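Local coordinates for endoglucanase, glycoside hydrolase family 5 protein (Cytophaga hutchinsonii, PDB 5IHS) that probably hydrolyses internal beta-1,4-glucosidic bonds of cellulose as a TIM-barrel endoglucanase, and is probably among the periplasmic endoglucanases needed for growth on crystalline cellulose, at residues Q235-L238 with A243-V246; N40-Q45 with K276-N281. One frame throughout, in Å; residues are numbered along the deposited sequence.

Interaction 1: Q235-L238 with A243-V246; sequences QKAL and ALFV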
# COMPACT_ATOMS: atom_id res chain seq x y z
N GLN A 235 -12.68 7.23 -11.55
CA GLN A 235 -13.46 6.62 -12.63
C GLN A 235 -12.95 7.05 -14.00
O GLN A 235 -12.88 6.24 -14.93
CB GLN A 235 -14.94 6.98 -12.46
CG GLN A 235 -15.84 6.39 -13.54
CD GLN A 235 -15.89 4.87 -13.47
OE1 GLN A 235 -16.36 4.29 -12.48
NE2 GLN A 235 -15.37 4.20 -14.51
N LYS A 236 -12.59 8.33 -14.14
CA LYS A 236 -12.06 8.81 -15.41
C LYS A 236 -10.75 8.11 -15.77
O LYS A 236 -10.50 7.81 -16.94
CB LYS A 236 -11.91 10.33 -15.38
CG LYS A 236 -13.25 11.07 -15.38
CD LYS A 236 -13.11 12.57 -15.22
CE LYS A 236 -14.48 13.22 -15.03
NZ LYS A 236 -14.44 14.71 -15.08
N ALA A 237 -9.90 7.84 -14.78
CA ALA A 237 -8.68 7.09 -15.05
C ALA A 237 -9.00 5.65 -15.49
O ALA A 237 -8.35 5.12 -16.41
CB ALA A 237 -7.77 7.09 -13.82
N LEU A 238 -9.97 5.01 -14.84
CA LEU A 238 -10.38 3.67 -15.27
C LEU A 238 -10.91 3.70 -16.70
O LEU A 238 -10.63 2.78 -17.49
CB LEU A 238 -11.44 3.14 -14.31
CG LEU A 238 -11.01 2.96 -12.85
CD1 LEU A 238 -12.21 2.55 -12.01
CD2 LEU A 238 -9.90 1.94 -12.72
N ALA A 243 -5.06 0.59 -14.24
CA ALA A 243 -5.45 -0.07 -13.00
C ALA A 243 -4.92 0.72 -11.81
O ALA A 243 -3.76 1.14 -11.80
CB ALA A 243 -4.89 -1.50 -12.96
N LEU A 244 -5.78 0.90 -10.82
CA LEU A 244 -5.47 1.67 -9.62
C LEU A 244 -5.31 0.74 -8.42
O LEU A 244 -5.95 -0.32 -8.35
CB LEU A 244 -6.61 2.64 -9.31
CG LEU A 244 -7.00 3.57 -10.46
CD1 LEU A 244 -8.13 4.48 -10.05
CD2 LEU A 244 -5.80 4.38 -10.95
N PHE A 245 -4.49 1.16 -7.46
CA PHE A 245 -4.33 0.46 -6.18
C PHE A 245 -4.34 1.53 -5.09
O PHE A 245 -3.54 2.47 -5.13
CB PHE A 245 -2.99 -0.31 -6.20
CG PHE A 245 -2.83 -1.38 -5.13
CD1 PHE A 245 -3.10 -1.17 -3.79
CD2 PHE A 245 -2.35 -2.64 -5.49
CE1 PHE A 245 -2.92 -2.17 -2.84
CE2 PHE A 245 -2.17 -3.64 -4.55
CZ PHE A 245 -2.44 -3.39 -3.23
N VAL A 246 -5.26 1.40 -4.13
CA VAL A 246 -5.30 2.32 -3.00
C VAL A 246 -4.30 1.80 -1.96
O VAL A 246 -4.65 1.05 -1.04
CB VAL A 246 -6.73 2.49 -2.45
CG1 VAL A 246 -6.71 3.32 -1.17
CG2 VAL A 246 -7.60 3.17 -3.50
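No flat group takes part where A237 and L238 meet L244; the contact consists of aliphatic carbons alone, and no hydrogen bond links the helical segment 235-238 to 243-246. L244 directs its CB toward the helix and presents its forked end to two successive residues. One branch, CD2, faces the methyl of A237, with L244 CD2 4.4 Å from A237 CB, a loose van der Waals approach. On the L238 side the fit is closer: L238 CD2 lies 4.0 Å from L244 CG and 4.1 Å from L244 CD1, the two leucines crossing obliquely. L238 does not aim its CB at the strand, but with CG anti to the carbonyl carbon (chi1 -62°) its CD2 methyl is carried over to L244. All three residues are buried, and the two segments bury 133 Å² between them. V202 of helix 202-207 touches both A237 and L244, and A206 adds to the cover of A237. The contact thus lies on the outer side of the barrel, where the last turns of helix 228-239 pack against the start of strand 244-249 within the beta-alpha-beta unit that opens with strand 215-221.

Interaction 2: N40-Q45 with K276-N281; sequences NYMVGQ and KISYCN
The N-terminal hairpin of strands 35-38 and 41-44 meets the turn between helix 262-274 and the last barrel strand here, Y41 touching K276 and M42 touching S278. A Schellman motif ends the helix: K276, at positive phi (53°), is its C-prime residue, with K276 N bonded to D273 O and I277 N to L272 O. K276 lays the aliphatic part of its side chain obliquely against the Y41 ring, its CB 4.1 Å from Y41 CD1 and its CD 4.0 Å from Y41 CE1. Y41 swings its ring beside the backbone N (chi1 -66°), which carries the CD1-CE1 side of the ring to the lysine. No direct hydrogen bond joins the segments; water does so instead. Water 2 accepts from M42 N at 2.9 Å and can donate to K276 O at 3.0 Å, and it sits in the plane of the Y41 ring, at its edge. Water 1 can bridge N40 O and K276 O, at 3.1 Å from N40 O, although both waters have more acceptors near them than protons to give. Deeper in, M42 CE of one of two conformers comes 3.5 Å from S278 OG, a less certain contact; that hydroxyl is hydrogen-bonded to L52 N. Strand 41-44 thus belongs to a beta-hairpin packed at the N-terminal end of a (beta/alpha)8 barrel, opposite the C-terminal end of the parallel strands, where TIM-barrel active sites are found.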
# COMPACT_ATOMS: atom_id res chain seq x y z
N ASN A 40 -8.08 -2.88 -16.32
CA ASN A 40 -8.37 -2.18 -15.07
C ASN A 40 -8.17 -3.05 -13.84
O ASN A 40 -8.47 -2.59 -12.73
CB ASN A 40 -9.83 -1.69 -15.02
CG ASN A 40 -10.19 -0.67 -16.09
OD1 ASN A 40 -11.26 -0.79 -16.69
ND2 ASN A 40 -9.36 0.33 -16.29
N TYR A 41 -7.70 -4.30 -13.98
CA TYR A 41 -7.81 -5.28 -12.90
C TYR A 41 -6.48 -5.92 -12.53
O TYR A 41 -5.60 -6.13 -13.37
CB TYR A 41 -8.80 -6.38 -13.28
CG TYR A 41 -10.19 -5.80 -13.39
CD1 TYR A 41 -10.94 -5.58 -12.25
CD2 TYR A 41 -10.72 -5.43 -14.61
CE1 TYR A 41 -12.20 -5.01 -12.31
CE2 TYR A 41 -11.97 -4.86 -14.69
CZ TYR A 41 -12.71 -4.66 -13.54
OH TYR A 41 -13.97 -4.09 -13.60
N MET A 42 -6.37 -6.26 -11.26
CA MET A 42 -5.32 -7.14 -10.79
C MET A 42 -5.85 -8.56 -10.81
O MET A 42 -6.94 -8.83 -10.29
CB MET A 42 -4.92 -6.75 -9.36
CG MET A 42 -3.54 -7.22 -8.97
SD MET A 42 -2.97 -6.50 -7.41
CE MET A 42 -4.12 -7.25 -6.28
N VAL A 43 -5.08 -9.47 -11.41
CA VAL A 43 -5.48 -10.85 -11.61
C VAL A 43 -4.39 -11.76 -11.05
O VAL A 43 -3.25 -11.34 -10.82
CB VAL A 43 -5.76 -11.16 -13.10
CG1 VAL A 43 -6.93 -10.31 -13.59
CG2 VAL A 43 -4.52 -10.93 -13.95
N GLY A 44 -4.78 -13.01 -10.79
CA GLY A 44 -3.88 -14.02 -10.27
C GLY A 44 -3.62 -15.12 -11.30
O GLY A 44 -4.31 -15.26 -12.30
N GLN A 45 -2.60 -15.94 -11.00
CA GLN A 45 -2.11 -16.88 -12.00
C GLN A 45 -3.09 -18.01 -12.30
O GLN A 45 -2.93 -18.67 -13.33
CB GLN A 45 -0.75 -17.46 -11.60
CG GLN A 45 -0.80 -18.52 -10.53
CD GLN A 45 0.59 -19.02 -10.15
OE1 GLN A 45 1.26 -18.41 -9.33
NE2 GLN A 45 1.01 -20.15 -10.73
N LYS A 276 -13.22 -3.63 -7.82
CA LYS A 276 -12.22 -4.60 -7.38
C LYS A 276 -10.85 -3.94 -7.18
O LYS A 276 -9.81 -4.51 -7.54
CB LYS A 276 -12.16 -5.80 -8.33
CG LYS A 276 -13.50 -6.48 -8.49
CD LYS A 276 -13.45 -7.60 -9.50
CE LYS A 276 -14.81 -8.30 -9.67
NZ LYS A 276 -16.00 -7.44 -9.52
N ILE A 277 -10.85 -2.77 -6.55
CA ILE A 277 -9.63 -2.02 -6.25
C ILE A 277 -9.14 -2.39 -4.85
O ILE A 277 -9.89 -2.29 -3.87
CB ILE A 277 -9.87 -0.50 -6.38
CG1 ILE A 277 -10.26 -0.15 -7.82
CG2 ILE A 277 -8.62 0.26 -5.95
CD1 ILE A 277 -10.72 1.30 -8.01
N SER A 278 -7.88 -2.80 -4.76
CA SER A 278 -7.30 -3.17 -3.48
C SER A 278 -7.06 -1.93 -2.62
O SER A 278 -6.83 -0.83 -3.12
CB SER A 278 -5.96 -3.87 -3.73
OG SER A 278 -6.11 -5.13 -4.38
N TYR A 279 -7.08 -2.14 -1.29
CA TYR A 279 -6.97 -1.01 -0.38
C TYR A 279 -6.28 -1.36 0.94
O TYR A 279 -6.47 -2.44 1.49
CB TYR A 279 -8.33 -0.34 -0.15
CG TYR A 279 -9.52 -1.15 0.35
CD1 TYR A 279 -9.67 -1.46 1.70
CD2 TYR A 279 -10.56 -1.50 -0.51
CE1 TYR A 279 -10.80 -2.09 2.18
CE2 TYR A 279 -11.70 -2.13 -0.03
CZ TYR A 279 -11.82 -2.42 1.31
OH TYR A 279 -12.98 -3.04 1.76
N CYS A 280 -5.44 -0.43 1.43
CA CYS A 280 -4.75 -0.57 2.71
C CYS A 280 -4.95 0.70 3.54
O CYS A 280 -4.73 1.80 3.04
CB CYS A 280 -3.24 -0.75 2.55
SG CYS A 280 -2.72 -2.27 1.79
N ASN A 281 -5.30 0.53 4.81
CA ASN A 281 -5.59 1.65 5.70
C ASN A 281 -4.35 2.16 6.43
O ASN A 281 -3.51 1.38 6.90
CB ASN A 281 -6.63 1.24 6.74
CG ASN A 281 -6.89 2.32 7.77
OD1 ASN A 281 -6.55 2.17 8.95
ND2 ASN A 281 -7.53 3.40 7.34
O HOH W 1 -8.01 -3.09 -9.73
O HOH W 2 -8.77 -6.39 -9.60

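How the interactions relate
From the N terminus the chain first passes through 40-45, then runs through most of the barrel before 276-281 returns to it, so interaction 2 closes a very long loop. Interaction 1 falls within that loop and closes a short one, its segments being separated by four residues. Their strands, 244-249 and 279-284, are neighbours in the parallel sheet: V246 N lies 2.9 Å from S278 O in a probable hydrogen bond, and V246 also pairs with C280. A hydrogen bond from N40 ND2 to L238 O directly joins a residue of interaction 2 to one of interaction 1. Together the contacts join the N-terminal hairpin, helix 228-239 and the last two barrel strands.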